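Local structure of alpha-14 giardin (Giardia lamblia, 3CHJ) at residues Arg82-Leu85 and Leu86-Ile90; Val134-Asp138 and Cys139-Tyr143; Pro159-Thr162 and His163-Glu166; Tyr303-Ala306 and Ile307-Leu310. The protein binds calcium ions and, in their presence, acidic phospholipids, and may act as a calcium-regulated structural link between the lipid bilayer and the underlying axoneme. All coordinates share one frame; numbering follows the deposited sequence.

Contact 1 of 4, residues Arg82-Leu85 and Leu86-Ile90; sequences RAQL and LCELI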
ATOM      1  N   ARG A  82      -5.706  -2.526  10.483  1.00 18.74           N
ATOM      2  CA  ARG A  82      -4.644  -2.044   9.584  1.00 19.02           C
ATOM      3  C   ARG A  82      -3.227  -2.338  10.088  1.00 17.96           C
ATOM      4  O   ARG A  82      -2.386  -2.902   9.372  1.00 15.15           O
ATOM      5  CB  ARG A  82      -4.826  -0.538   9.390  1.00 20.45           C
ATOM      6  CG  ARG A  82      -3.667   0.188   8.745  1.00 24.14           C
ATOM      7  CD  ARG A  82      -3.964   1.681   8.651  1.00 27.79           C
ATOM      8  NE  ARG A  82      -3.281   2.284   7.507  1.00 28.65           N
ATOM      9  CZ  ARG A  82      -3.514   1.928   6.246  1.00 29.45           C
ATOM     10  NH1 ARG A  82      -4.401   0.979   5.979  1.00 30.14           N
ATOM     11  NH2 ARG A  82      -2.860   2.507   5.254  1.00 30.35           N
ATOM     12  N   ALA A  83      -2.956  -1.938  11.326  1.00 17.15           N
ATOM     13  CA  ALA A  83      -1.617  -2.085  11.884  1.00 16.70           C
ATOM     14  C   ALA A  83      -1.195  -3.550  11.908  1.00 15.50           C
ATOM     15  O   ALA A  83      -0.040  -3.874  11.625  1.00 15.39           O
ATOM     16  CB  ALA A  83      -1.552  -1.471  13.277  1.00 16.39           C
ATOM     17  N   GLN A  84      -2.127  -4.432  12.256  1.00 15.58           N
ATOM     18  CA  GLN A  84      -1.869  -5.866  12.273  1.00 15.60           C
ATOM     19  C   GLN A  84      -1.530  -6.380  10.865  1.00 13.40           C
ATOM     20  O   GLN A  84      -0.546  -7.094  10.669  1.00 14.46           O
ATOM     21  CB  GLN A  84      -3.102  -6.604  12.809  1.00 15.89           C
ATOM     22  CG  GLN A  84      -2.859  -8.076  13.021  1.00 22.18           C
ATOM     23  CD  GLN A  84      -2.057  -8.351  14.282  1.00 29.46           C
ATOM     24  OE1 GLN A  84      -2.183  -7.641  15.286  1.00 33.31           O
ATOM     25  NE2 GLN A  84      -1.231  -9.390  14.239  1.00 33.16           N
ATOM     26  N   LEU A  85      -2.350  -5.982   9.895  1.00 13.49           N
ATOM     27  CA  LEU A  85      -2.124  -6.335   8.520  1.00 12.23           C
ATOM     28  C   LEU A  85      -0.717  -5.892   8.079  1.00 11.77           C
ATOM     29  O   LEU A  85       0.020  -6.703   7.496  1.00 10.76           O
ATOM     30  CB  LEU A  85      -3.208  -5.721   7.628  1.00 12.16           C
ATOM     31  CG  LEU A  85      -2.945  -5.886   6.136  1.00 14.03           C
ATOM     32  CD1 LEU A  85      -3.015  -7.354   5.761  1.00 13.85           C
ATOM     33  CD2 LEU A  85      -3.934  -5.040   5.347  1.00 14.86           C
ATOM     34  N   LEU A  86      -0.340  -4.638   8.362  1.00 11.57           N
ATOM     35  CA  LEU A  86       0.982  -4.150   7.939  1.00 12.27           C
ATOM     36  C   LEU A  86       2.118  -4.987   8.523  1.00 11.65           C
ATOM     37  O   LEU A  86       3.076  -5.332   7.815  1.00 12.28           O
ATOM     38  CB  LEU A  86       1.165  -2.671   8.311  1.00 13.00           C
ATOM     39  CG  LEU A  86       0.119  -1.707   7.732  1.00 14.76           C
ATOM     40  CD1 LEU A  86       0.286  -0.294   8.273  1.00 17.74           C
ATOM     41  CD2 LEU A  86       0.153  -1.690   6.217  1.00 15.59           C
ATOM     42  N   CYS A  87       2.020  -5.319   9.814  1.00 11.81           N
ATOM     43  CA  CYS A  87       3.047  -6.139  10.452  1.00 11.25           C
ATOM     44  C   CYS A  87       3.107  -7.538   9.834  1.00 11.05           C
ATOM     45  O   CYS A  87       4.182  -8.067   9.576  1.00 11.08           O
ATOM     46  CB  CYS A  87       2.785  -6.274  11.958  1.00 11.62           C
ATOM     47  SG  CYS A  87       3.088  -4.759  12.855  1.00 14.50           S
ATOM     48  N   GLU A  88       1.942  -8.137   9.622  1.00 11.55           N
ATOM     49  CA  GLU A  88       1.888  -9.475   9.020  1.00 12.03           C
ATOM     50  C   GLU A  88       2.467  -9.489   7.606  1.00 11.56           C
ATOM     51  O   GLU A  88       3.132 -10.458   7.218  1.00 12.77           O
ATOM     52  CB  GLU A  88       0.477 -10.035   9.019  1.00 13.21           C
ATOM     53  CG  GLU A  88      -0.063 -10.241  10.428  1.00 15.50           C
ATOM     54  CD  GLU A  88      -1.482 -10.779  10.426  1.00 21.23           C
ATOM     55  OE1 GLU A  88      -1.988 -11.069   9.329  1.00 24.82           O
ATOM     56  OE2 GLU A  88      -2.075 -10.911  11.519  1.00 24.16           O
ATOM     57  N   LEU A  89       2.231  -8.419   6.849  1.00 11.13           N
ATOM     58  CA  LEU A  89       2.805  -8.335   5.495  1.00 11.13           C
ATOM     59  C   LEU A  89       4.334  -8.242   5.540  1.00 11.59           C
ATOM     60  O   LEU A  89       5.014  -8.902   4.774  1.00 12.89           O
ATOM     61  CB  LEU A  89       2.245  -7.139   4.716  1.00 11.54           C
ATOM     62  CG  LEU A  89       0.762  -7.262   4.348  1.00 11.58           C
ATOM     63  CD1 LEU A  89       0.233  -5.925   3.809  1.00 11.66           C
ATOM     64  CD2 LEU A  89       0.556  -8.356   3.304  1.00 13.02           C
ATOM     65  N   ILE A  90       4.863  -7.422   6.444  1.00 10.94           N
ATOM     66  CA  ILE A  90       6.332  -7.319   6.608  1.00 11.54           C
ATOM     67  C   ILE A  90       6.941  -8.648   7.060  1.00 12.42           C
ATOM     68  O   ILE A  90       7.960  -9.075   6.531  1.00 13.74           O
ATOM     69  CB  ILE A  90       6.704  -6.190   7.588  1.00 11.75           C
ATOM     70  CG1 ILE A  90       6.315  -4.851   6.980  1.00 12.58           C
ATOM     71  CG2 ILE A  90       8.187  -6.258   7.964  1.00 10.73           C
ATOM     72  CD1 ILE A  90       6.321  -3.738   8.010  1.00 14.55           C
TER

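Contact 2 of 4, residues Val134-Asp138 and Cys139-Tyr143; sequences VVRKD and CGDKY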
ATOM      1  N   VAL A 134      15.007  -6.147  10.894  1.00 14.36           N
ATOM      2  CA  VAL A 134      14.671  -7.232   9.977  1.00 14.91           C
ATOM      3  C   VAL A 134      14.724  -6.721   8.534  1.00 14.36           C
ATOM      4  O   VAL A 134      15.244  -7.395   7.645  1.00 14.62           O
ATOM      5  CB  VAL A 134      13.284  -7.833  10.284  1.00 15.38           C
ATOM      6  CG1 VAL A 134      12.870  -8.804   9.188  1.00 18.90           C
ATOM      7  CG2 VAL A 134      13.324  -8.544  11.629  1.00 18.05           C
ATOM      8  N   VAL A 135      14.210  -5.514   8.312  1.00 13.73           N
ATOM      9  CA  VAL A 135      14.190  -4.948   6.969  1.00 13.47           C
ATOM     10  C   VAL A 135      15.622  -4.726   6.478  1.00 13.70           C
ATOM     11  O   VAL A 135      15.952  -5.093   5.346  1.00 13.52           O
ATOM     12  CB  VAL A 135      13.369  -3.639   6.917  1.00 13.43           C
ATOM     13  CG1 VAL A 135      13.608  -2.882   5.568  1.00 13.75           C
ATOM     14  CG2 VAL A 135      11.870  -3.952   7.129  1.00 12.21           C
ATOM     15  N   ARG A 136      16.467  -4.135   7.318  1.00 13.70           N
ATOM     16  CA  ARG A 136      17.853  -3.869   6.924  1.00 14.93           C
ATOM     17  C   ARG A 136      18.656  -5.161   6.690  1.00 15.42           C
ATOM     18  O   ARG A 136      19.445  -5.265   5.743  1.00 15.46           O
ATOM     19  CB  ARG A 136      18.534  -2.989   7.962  1.00 15.41           C
ATOM     20  CG  ARG A 136      19.900  -2.522   7.512  1.00 18.64           C
ATOM     21  CD  ARG A 136      20.529  -1.614   8.544  1.00 24.56           C
ATOM     22  NE  ARG A 136      21.715  -0.965   7.984  1.00 30.98           N
ATOM     23  CZ  ARG A 136      21.776   0.314   7.618  1.00 30.94           C
ATOM     24  NH1 ARG A 136      20.722   1.115   7.751  1.00 33.22           N
ATOM     25  NH2 ARG A 136      22.910   0.796   7.127  1.00 34.59           N
ATOM     26  N   LYS A 137      18.474  -6.143   7.562  1.00 15.83           N
ATOM     27  CA  LYS A 137      19.181  -7.425   7.423  1.00 17.44           C
ATOM     28  C   LYS A 137      18.858  -8.113   6.092  1.00 17.13           C
ATOM     29  O   LYS A 137      19.747  -8.655   5.417  1.00 17.69           O
ATOM     30  CB  LYS A 137      18.838  -8.331   8.606  1.00 18.11           C
ATOM     31  CG  LYS A 137      19.420  -9.740   8.537  1.00 22.15           C
ATOM     32  CD  LYS A 137      19.161 -10.473   9.852  1.00 28.11           C
ATOM     33  CE  LYS A 137      17.751 -11.028   9.920  1.00 31.50           C
ATOM     34  NZ  LYS A 137      17.620 -12.286   9.142  1.00 34.35           N
ATOM     35  N   ASP A 138      17.595  -8.034   5.694  1.00 16.88           N
ATOM     36  CA  ASP A 138      17.134  -8.716   4.495  1.00 16.63           C
ATOM     37  C   ASP A 138      17.407  -7.931   3.224  1.00 15.93           C
ATOM     38  O   ASP A 138      17.681  -8.528   2.185  1.00 17.26           O
ATOM     39  CB  ASP A 138      15.651  -9.074   4.630  1.00 17.35           C
ATOM     40  CG  ASP A 138      15.403 -10.077   5.748  1.00 20.89           C
ATOM     41  OD1 ASP A 138      16.303 -10.876   6.056  1.00 24.24           O
ATOM     42  OD2 ASP A 138      14.306 -10.055   6.319  1.00 28.58           O
ATOM     43  N   CYS A 139      17.339  -6.602   3.301  1.00 14.54           N
ATOM     44  CA  CYS A 139      17.438  -5.780   2.089  1.00 14.00           C
ATOM     45  C   CYS A 139      18.821  -5.176   1.857  1.00 14.37           C
ATOM     46  O   CYS A 139      19.129  -4.719   0.753  1.00 14.68           O
ATOM     47  CB  CYS A 139      16.431  -4.644   2.139  1.00 13.26           C
ATOM     48  SG  CYS A 139      14.737  -5.211   2.143  1.00 13.88           S
ATOM     49  N   GLY A 140      19.630  -5.116   2.909  1.00 13.56           N
ATOM     50  CA  GLY A 140      20.881  -4.385   2.865  1.00 14.29           C
ATOM     51  C   GLY A 140      20.651  -2.889   2.847  1.00 15.01           C
ATOM     52  O   GLY A 140      19.536  -2.421   3.134  1.00 14.84           O
ATOM     53  N   ASP A 141      21.700  -2.143   2.527  1.00 16.55           N
ATOM     54  CA  ASP A 141      21.576  -0.691   2.456  1.00 18.40           C
ATOM     55  C   ASP A 141      22.372  -0.145   1.274  1.00 19.23           C
ATOM     56  O   ASP A 141      22.848   0.988   1.321  1.00 20.50           O
ATOM     57  CB  ASP A 141      21.995  -0.080   3.802  1.00 19.56           C
ATOM     58  CG  ASP A 141      21.603   1.385   3.938  1.00 21.28           C
ATOM     59  OD1 ASP A 141      20.391   1.712   3.981  1.00 21.93           O
ATOM     60  OD2 ASP A 141      22.530   2.214   4.052  1.00 23.18           O
ATOM     61  N   LYS A 142      22.497  -0.950   0.218  1.00 18.63           N
ATOM     62  CA  LYS A 142      23.255  -0.585  -0.991  1.00 19.32           C
ATOM     63  C   LYS A 142      22.332   0.084  -2.026  1.00 17.47           C
ATOM     64  O   LYS A 142      22.635   1.170  -2.545  1.00 18.50           O
ATOM     65  CB  LYS A 142      23.933  -1.823  -1.591  1.00 19.58           C
ATOM     66  CG  LYS A 142      24.583  -1.615  -2.958  1.00 22.13           C
ATOM     67  CD  LYS A 142      25.287  -2.898  -3.395  1.00 23.74           C
ATOM     68  CE  LYS A 142      25.853  -2.777  -4.806  1.00 31.10           C
ATOM     69  NZ  LYS A 142      27.244  -2.259  -4.775  1.00 35.05           N
ATOM     70  N   TYR A 143      21.212  -0.568  -2.334  1.00 14.96           N
ATOM     71  CA  TYR A 143      20.297  -0.044  -3.344  1.00 13.40           C
ATOM     72  C   TYR A 143      19.596   1.186  -2.818  1.00 12.38           C
ATOM     73  O   TYR A 143      19.316   1.273  -1.616  1.00 11.81           O
ATOM     74  CB  TYR A 143      19.252  -1.085  -3.766  1.00 13.06           C
ATOM     75  CG  TYR A 143      19.928  -2.288  -4.350  1.00 14.67           C
ATOM     76  CD1 TYR A 143      19.988  -3.484  -3.647  1.00 15.13           C
ATOM     77  CD2 TYR A 143      20.581  -2.185  -5.575  1.00 16.16           C
ATOM     78  CE1 TYR A 143      20.645  -4.587  -4.162  1.00 16.90           C
ATOM     79  CE2 TYR A 143      21.262  -3.275  -6.100  1.00 16.60           C
ATOM     80  CZ  TYR A 143      21.286  -4.459  -5.390  1.00 15.69           C
ATOM     81  OH  TYR A 143      21.954  -5.535  -5.917  1.00 15.78           O
TER

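Contact 3 of 4, residues Pro159-Thr162 and His163-Glu166; sequences PRDT and HELE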
ATOM      1  N   PRO A 159       8.638  18.900   9.937  1.00 23.31           N
ATOM      2  CA  PRO A 159       8.485  20.136   9.163  1.00 23.11           C
ATOM      3  C   PRO A 159       9.770  20.923   8.956  1.00 23.17           C
ATOM      4  O   PRO A 159      10.685  20.878   9.784  1.00 22.71           O
ATOM      5  CB  PRO A 159       7.472  20.949   9.983  1.00 23.02           C
ATOM      6  CG  PRO A 159       6.729  19.923  10.783  1.00 23.66           C
ATOM      7  CD  PRO A 159       7.782  18.917  11.139  1.00 23.92           C
ATOM      8  N   ARG A 160       9.822  21.626   7.827  1.00 22.39           N
ATOM      9  CA  ARG A 160      10.978  22.417   7.409  1.00 23.31           C
ATOM     10  C   ARG A 160      10.477  23.775   6.976  1.00 22.88           C
ATOM     11  O   ARG A 160       9.300  23.923   6.638  1.00 23.40           O
ATOM     12  CB  ARG A 160      11.652  21.780   6.200  1.00 23.89           C
ATOM     13  CG  ARG A 160      12.487  20.609   6.526  1.00 26.81           C
ATOM     14  CD  ARG A 160      12.794  19.881   5.241  1.00 26.22           C
ATOM     15  NE  ARG A 160      13.903  18.951   5.434  1.00 28.31           N
ATOM     16  CZ  ARG A 160      13.781  17.725   5.913  1.00 25.64           C
ATOM     17  NH1 ARG A 160      12.589  17.240   6.261  1.00 22.36           N
ATOM     18  NH2 ARG A 160      14.869  16.983   6.052  1.00 29.64           N
ATOM     19  N   ASP A 161      11.365  24.759   6.954  1.00 23.01           N
ATOM     20  CA  ASP A 161      10.991  26.074   6.430  1.00 23.43           C
ATOM     21  C   ASP A 161      11.278  26.201   4.934  1.00 22.58           C
ATOM     22  O   ASP A 161      11.978  25.364   4.344  1.00 22.09           O
ATOM     23  CB  ASP A 161      11.637  27.210   7.239  1.00 24.18           C
ATOM     24  CG  ASP A 161      13.148  27.111   7.304  1.00 27.51           C
ATOM     25  OD1 ASP A 161      13.800  26.819   6.272  1.00 27.80           O
ATOM     26  OD2 ASP A 161      13.698  27.342   8.408  1.00 32.68           O
ATOM     27  N   THR A 162      10.715  27.247   4.319  1.00 22.06           N
ATOM     28  CA  THR A 162      10.859  27.461   2.888  1.00 21.61           C
ATOM     29  C   THR A 162      12.323  27.559   2.445  1.00 20.43           C
ATOM     30  O   THR A 162      12.679  27.082   1.371  1.00 20.20           O
ATOM     31  CB  THR A 162      10.029  28.672   2.427  1.00 21.97           C
ATOM     32  OG1 THR A 162       8.662  28.448   2.790  1.00 24.71           O
ATOM     33  CG2 THR A 162      10.119  28.882   0.926  1.00 23.33           C
ATOM     34  N   HIS A 163      13.183  28.166   3.273  1.00 19.64           N
ATOM     35  CA  HIS A 163      14.615  28.254   2.947  1.00 19.70           C
ATOM     36  C   HIS A 163      15.251  26.883   2.705  1.00 18.95           C
ATOM     37  O   HIS A 163      16.004  26.707   1.747  1.00 17.32           O
ATOM     38  CB  HIS A 163      15.406  29.020   4.026  1.00 20.04           C
ATOM     39  CG  HIS A 163      16.880  29.128   3.738  1.00 21.15           C
ATOM     40  ND1 HIS A 163      17.391  29.954   2.761  1.00 24.16           N
ATOM     41  CD2 HIS A 163      17.947  28.506   4.295  1.00 23.12           C
ATOM     42  CE1 HIS A 163      18.707  29.834   2.724  1.00 23.59           C
ATOM     43  NE2 HIS A 163      19.071  28.962   3.646  1.00 25.35           N
ATOM     44  N   GLU A 164      14.935  25.929   3.574  1.00 19.83           N
ATOM     45  CA  GLU A 164      15.470  24.574   3.442  1.00 21.43           C
ATOM     46  C   GLU A 164      14.956  23.916   2.164  1.00 20.44           C
ATOM     47  O   GLU A 164      15.701  23.226   1.482  1.00 20.32           O
ATOM     48  CB  GLU A 164      15.114  23.737   4.671  1.00 21.17           C
ATOM     49  CG  GLU A 164      15.704  24.276   5.979  1.00 24.71           C
ATOM     50  CD  GLU A 164      15.122  23.601   7.218  1.00 25.95           C
ATOM     51  OE1 GLU A 164      14.101  24.088   7.782  1.00 30.21           O
ATOM     52  OE2 GLU A 164      15.704  22.584   7.642  1.00 31.51           O
ATOM     53  N   LEU A 165      13.697  24.179   1.831  1.00 20.33           N
ATOM     54  CA  LEU A 165      13.121  23.665   0.587  1.00 19.88           C
ATOM     55  C   LEU A 165      13.806  24.257  -0.623  1.00 20.23           C
ATOM     56  O   LEU A 165      14.088  23.539  -1.579  1.00 19.68           O
ATOM     57  CB  LEU A 165      11.612  23.901   0.521  1.00 19.63           C
ATOM     58  CG  LEU A 165      10.702  22.790   1.046  1.00 20.92           C
ATOM     59  CD1 LEU A 165      11.017  22.456   2.485  1.00 20.35           C
ATOM     60  CD2 LEU A 165       9.240  23.209   0.895  1.00 20.47           C
ATOM     61  N   GLU A 166      14.080  25.567  -0.591  1.00 19.56           N
ATOM     62  CA  GLU A 166      14.820  26.202  -1.684  1.00 21.03           C
ATOM     63  C   GLU A 166      16.205  25.575  -1.882  1.00 19.92           C
ATOM     64  O   GLU A 166      16.624  25.335  -3.017  1.00 20.94           O
ATOM     65  CB  GLU A 166      14.951  27.720  -1.478  1.00 20.65           C
ATOM     66  CG  GLU A 166      13.625  28.488  -1.400  1.00 25.31           C
ATOM     67  CD  GLU A 166      12.965  28.746  -2.760  1.00 30.71           C
ATOM     68  OE1 GLU A 166      13.503  28.301  -3.803  1.00 32.94           O
ATOM     69  OE2 GLU A 166      11.896  29.408  -2.772  1.00 33.61           O
TER

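Contact 4 of 4, residues Tyr303-Ala306 and Ile307-Leu310; sequences YGDA and IKLL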
ATOM      1  N   TYR A 303     -13.149 -12.986  -8.192  1.00 14.95           N
ATOM      2  CA  TYR A 303     -11.997 -12.233  -7.682  1.00 14.27           C
ATOM      3  C   TYR A 303     -11.938 -10.857  -8.319  1.00 14.70           C
ATOM      4  O   TYR A 303     -11.714  -9.850  -7.635  1.00 14.14           O
ATOM      5  CB  TYR A 303     -10.683 -13.009  -7.890  1.00 14.64           C
ATOM      6  CG  TYR A 303      -9.440 -12.275  -7.418  1.00 14.81           C
ATOM      7  CD1 TYR A 303      -9.195 -12.091  -6.063  1.00 14.49           C
ATOM      8  CD2 TYR A 303      -8.525 -11.754  -8.331  1.00 14.30           C
ATOM      9  CE1 TYR A 303      -8.051 -11.422  -5.627  1.00 14.23           C
ATOM     10  CE2 TYR A 303      -7.377 -11.084  -7.916  1.00 16.00           C
ATOM     11  CZ  TYR A 303      -7.154 -10.916  -6.555  1.00 16.02           C
ATOM     12  OH  TYR A 303      -6.025 -10.238  -6.158  1.00 17.93           O
ATOM     13  N   GLY A 304     -12.117 -10.799  -9.631  1.00 14.80           N
ATOM     14  CA  GLY A 304     -12.157  -9.523 -10.335  1.00 14.39           C
ATOM     15  C   GLY A 304     -13.292  -8.658  -9.835  1.00 14.94           C
ATOM     16  O   GLY A 304     -13.118  -7.453  -9.636  1.00 14.85           O
ATOM     17  N   ASP A 305     -14.456  -9.263  -9.612  1.00 14.73           N
ATOM     18  CA  ASP A 305     -15.611  -8.520  -9.109  1.00 14.86           C
ATOM     19  C   ASP A 305     -15.327  -7.954  -7.725  1.00 14.14           C
ATOM     20  O   ASP A 305     -15.729  -6.836  -7.417  1.00 14.53           O
ATOM     21  CB  ASP A 305     -16.859  -9.414  -9.115  1.00 16.40           C
ATOM     22  CG  ASP A 305     -17.334  -9.745 -10.541  1.00 19.17           C
ATOM     23  OD1 ASP A 305     -16.987  -9.021 -11.502  1.00 22.17           O
ATOM     24  OD2 ASP A 305     -18.060 -10.753 -10.685  1.00 25.76           O
ATOM     25  N   ALA A 306     -14.600  -8.712  -6.902  1.00 13.15           N
ATOM     26  CA  ALA A 306     -14.256  -8.257  -5.557  1.00 12.56           C
ATOM     27  C   ALA A 306     -13.310  -7.060  -5.570  1.00 13.00           C
ATOM     28  O   ALA A 306     -13.496  -6.120  -4.794  1.00 12.78           O
ATOM     29  CB  ALA A 306     -13.658  -9.400  -4.728  1.00 12.91           C
ATOM     30  N   ILE A 307     -12.281  -7.114  -6.420  1.00 12.63           N
ATOM     31  CA  ILE A 307     -11.350  -5.998  -6.544  1.00 12.19           C
ATOM     32  C   ILE A 307     -12.091  -4.745  -7.010  1.00 12.98           C
ATOM     33  O   ILE A 307     -11.936  -3.671  -6.403  1.00 13.55           O
ATOM     34  CB  ILE A 307     -10.162  -6.337  -7.480  1.00 12.78           C
ATOM     35  CG1 ILE A 307      -9.337  -7.497  -6.914  1.00 12.69           C
ATOM     36  CG2 ILE A 307      -9.284  -5.086  -7.772  1.00 12.06           C
ATOM     37  CD1 ILE A 307      -8.700  -7.273  -5.511  1.00 13.99           C
ATOM     38  N   LYS A 308     -12.942  -4.890  -8.035  1.00 13.24           N
ATOM     39  CA  LYS A 308     -13.731  -3.751  -8.561  1.00 13.94           C
ATOM     40  C   LYS A 308     -14.619  -3.165  -7.470  1.00 13.49           C
ATOM     41  O   LYS A 308     -14.687  -1.935  -7.313  1.00 13.90           O
ATOM     42  CB  LYS A 308     -14.613  -4.171  -9.748  1.00 14.85           C
ATOM     43  CG  LYS A 308     -13.859  -4.302 -11.054  1.00 17.42           C
ATOM     44  CD  LYS A 308     -14.778  -4.514 -12.237  1.00 22.61           C
ATOM     45  CE  LYS A 308     -15.292  -5.957 -12.279  1.00 24.73           C
ATOM     46  NZ  LYS A 308     -15.899  -6.317 -13.602  1.00 29.16           N
ATOM     47  N   LEU A 309     -15.279  -4.033  -6.694  1.00 12.83           N
ATOM     48  CA  LEU A 309     -16.191  -3.566  -5.652  1.00 12.99           C
ATOM     49  C   LEU A 309     -15.463  -2.861  -4.499  1.00 12.05           C
ATOM     50  O   LEU A 309     -15.908  -1.831  -3.992  1.00 13.12           O
ATOM     51  CB  LEU A 309     -17.018  -4.752  -5.119  1.00 12.79           C
ATOM     52  CG  LEU A 309     -18.106  -4.432  -4.096  1.00 15.95           C
ATOM     53  CD1 LEU A 309     -19.050  -3.361  -4.614  1.00 17.35           C
ATOM     54  CD2 LEU A 309     -18.859  -5.722  -3.779  1.00 15.34           C
ATOM     55  N   LEU A 310     -14.328  -3.405  -4.072  1.00 11.46           N
ATOM     56  CA  LEU A 310     -13.595  -2.796  -2.955  1.00 11.47           C
ATOM     57  C   LEU A 310     -13.140  -1.393  -3.290  1.00 11.87           C
ATOM     58  O   LEU A 310     -13.131  -0.516  -2.420  1.00 12.31           O
ATOM     59  CB  LEU A 310     -12.372  -3.651  -2.599  1.00 11.50           C
ATOM     60  CG  LEU A 310     -12.754  -4.906  -1.809  1.00 12.18           C
ATOM     61  CD1 LEU A 310     -11.582  -5.925  -1.804  1.00 12.04           C
ATOM     62  CD2 LEU A 310     -13.178  -4.564  -0.397  1.00 11.35           C
TER

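Contact 1 of 4, residues Arg82-Leu85 and Leu86-Ile90
Leu86 N reaches back to Arg82 O at 2.9 Å, opening a run of i to i+4 backbone bonds through the first turns of helix 82-94; Cys87, Glu88 and Leu89 bond likewise to Ala83, Gln84 and Leu85. Over this ladder the side chains pair with the same spacing. Gln84 places CG opposite its own N (chi1 -173°) and bends at chi2, which carries the amide forward to Glu88. NE2 donates to Glu88 OE2 at 3.2 Å; the oxygen lies close to the plane of the Gln84 amide and is approached on its anti side, while the two flat groups stand 71° apart. On the apolar side, Leu85 CG lies 3.9 Å from Leu89 CD1, and the pair packs against Met77 of helix 69-78. Leu86 CD1 approaches the aliphatic part of Arg82, 4.0 Å from CG, as the extended arginine carries its guanidinium to the carbonyl of Met271. The helix thus has a greasy side that joins the helices of the annexin fold and a polar side where a neutral amide meets a carboxylate. The bond is not an ion pair, but the carboxylate's charge probably strengthens it; Glu88 also has a long, weak ion pair with Lys80.

Contact 2 of 4, residues Val134-Asp138 and Cys139-Tyr143
Arg136 and Asp141 meet because both turn CG away from their own backbone N, with chi1 near 180°; the arginine then runs extended to NE and brings its guanidinium beside the loop. The aspartate comes over one face of that group, with CB 3.6 Å from Arg136 NH2, and the carboxylate and guanidinium planes are only 27° apart. The salt bridge from Arg136 NH2 to Asp141 OD2, 3.4 Å long, is therefore made within a stack. Asp141 OD1 is turned to another partner, the ND2 of Asn150, which also donates to Gly140 O and so ties the loop to helix 144-154. This is the C-terminal end of helix 131-139 in this annexin, where the chain breaks out of the helix at Gly140 with a positive phi. The last turn is closed by Cys139 N to Val135 O at 2.9 Å and by Gly140 N to Arg136 O at 2.8 Å, both bent, the second more so (138°). Cys139 CB and SG both lie against the carbonyl oxygen of Val135, SG at 3.4 Å. Val135 CG1 is 4.3 Å from Cys139 SG, and Leu104 and Leu108 of helix 101-108 pack against this pair.

Contact 3 of 4, residues Pro159-Thr162 and His163-Glu166
Glu164 folds back over Asp161 to complete a capping box at the start of helix 162-177, with Asp161 as the N-cap. From the glutamate's CB, which lies 3.5 Å from Asp161 O, the chain passes to CG, 3.2 Å from Asp161 OD1, and then runs extended. Its carboxylate stands at 63° to that of the aspartate. OE1 accepts from Asp161 N at 2.9 Å in a nearly straight bond of 172°, the donor arriving from above the carboxylate plane, whereas OE2 lies near Arg160 CG. In return, Asp161 OD1 accepts from Glu164 N at 3.1 Å. The aspartate can reach it because its CG sits between its own N and carbonyl carbon (chi1 56°). The two acids are thereby brought close; the backbone N-H that each carboxylate accepts, with the positive end of the helix dipole, would probably offset part of their repulsion. Arg160 crosses Glu164 at about a right angle and takes its guanidinium to Thr195 OG1, while Thr162 OG1 bonds to Gln203 of helix 198-211; both side chains join this helix start to the neighbouring part of the fold. Next to the box, Leu165 CD1 rests 3.8 Å from Arg160 CB.

Contact 4 of 4, residues Tyr303-Ala306 and Ile307-Leu310
The four successive carbonyls of Tyr303, Gly304, Asp305 and Ala306 each accept from the amide four residues on, beginning with Ile307 N to Tyr303 O at 3.0 Å, and make the final turns of helix 301-310 regular. Along one side of the helix the tyrosine ring is met by Ile307. CG1 lies over one face of the ring, 4.2 Å from its centroid and 16° off the normal, a CH-pi contact displaced toward the rim, and CD1 continues to the hydroxyl end, 4.0 Å from Tyr303 OH. With chi1 at 178°, the tyrosine turns one ring face to the isoleucine and carries the hydroxyl to Asn266 OD1, with which it is hydrogen-bonded. On the polar side, Asp305 and Lys308 run side by side, and the lysine bends at chi3 to bring NZ to within 3.6 Å of Asp305 OD1. Its CE is equally close to that oxygen, and CG packs against Gly304 O at 3.5 Å. Ala306 and Leu310 turn inward, against Phe71 and Leu74 of helix 69-78 and Ile33 of helix 31-38. The side-chain contacts are mainly apolar on the buried side, where the tyrosine hydroxyl ends at a polar partner on helix 262-272. The Asp305-Lys308 salt bridge, on the partly exposed side, is probably a modest electrostatic addition.

Overall arrangement
Each contact is local to one helix or helix end of this predominantly helical annexin chain, which has no strand, and they follow in series from contact 1 to contact 4. Contacts 1 and 2 are neighbours in space, with centres 19 Å apart and nearest atoms about 4 Å apart; helices 82-94 and 101-108 touch residues of contact 2. Contact 4 lies 21 Å from contact 1, centre to centre, and both pack against helix 69-78, although more than 200 residues separate them in sequence. Contact 3 is the outlier, its centre about 42 Å from that of contact 4 and across the chain's centre from it; it starts helix 162-177, whose Ala175 belongs to the calcium site.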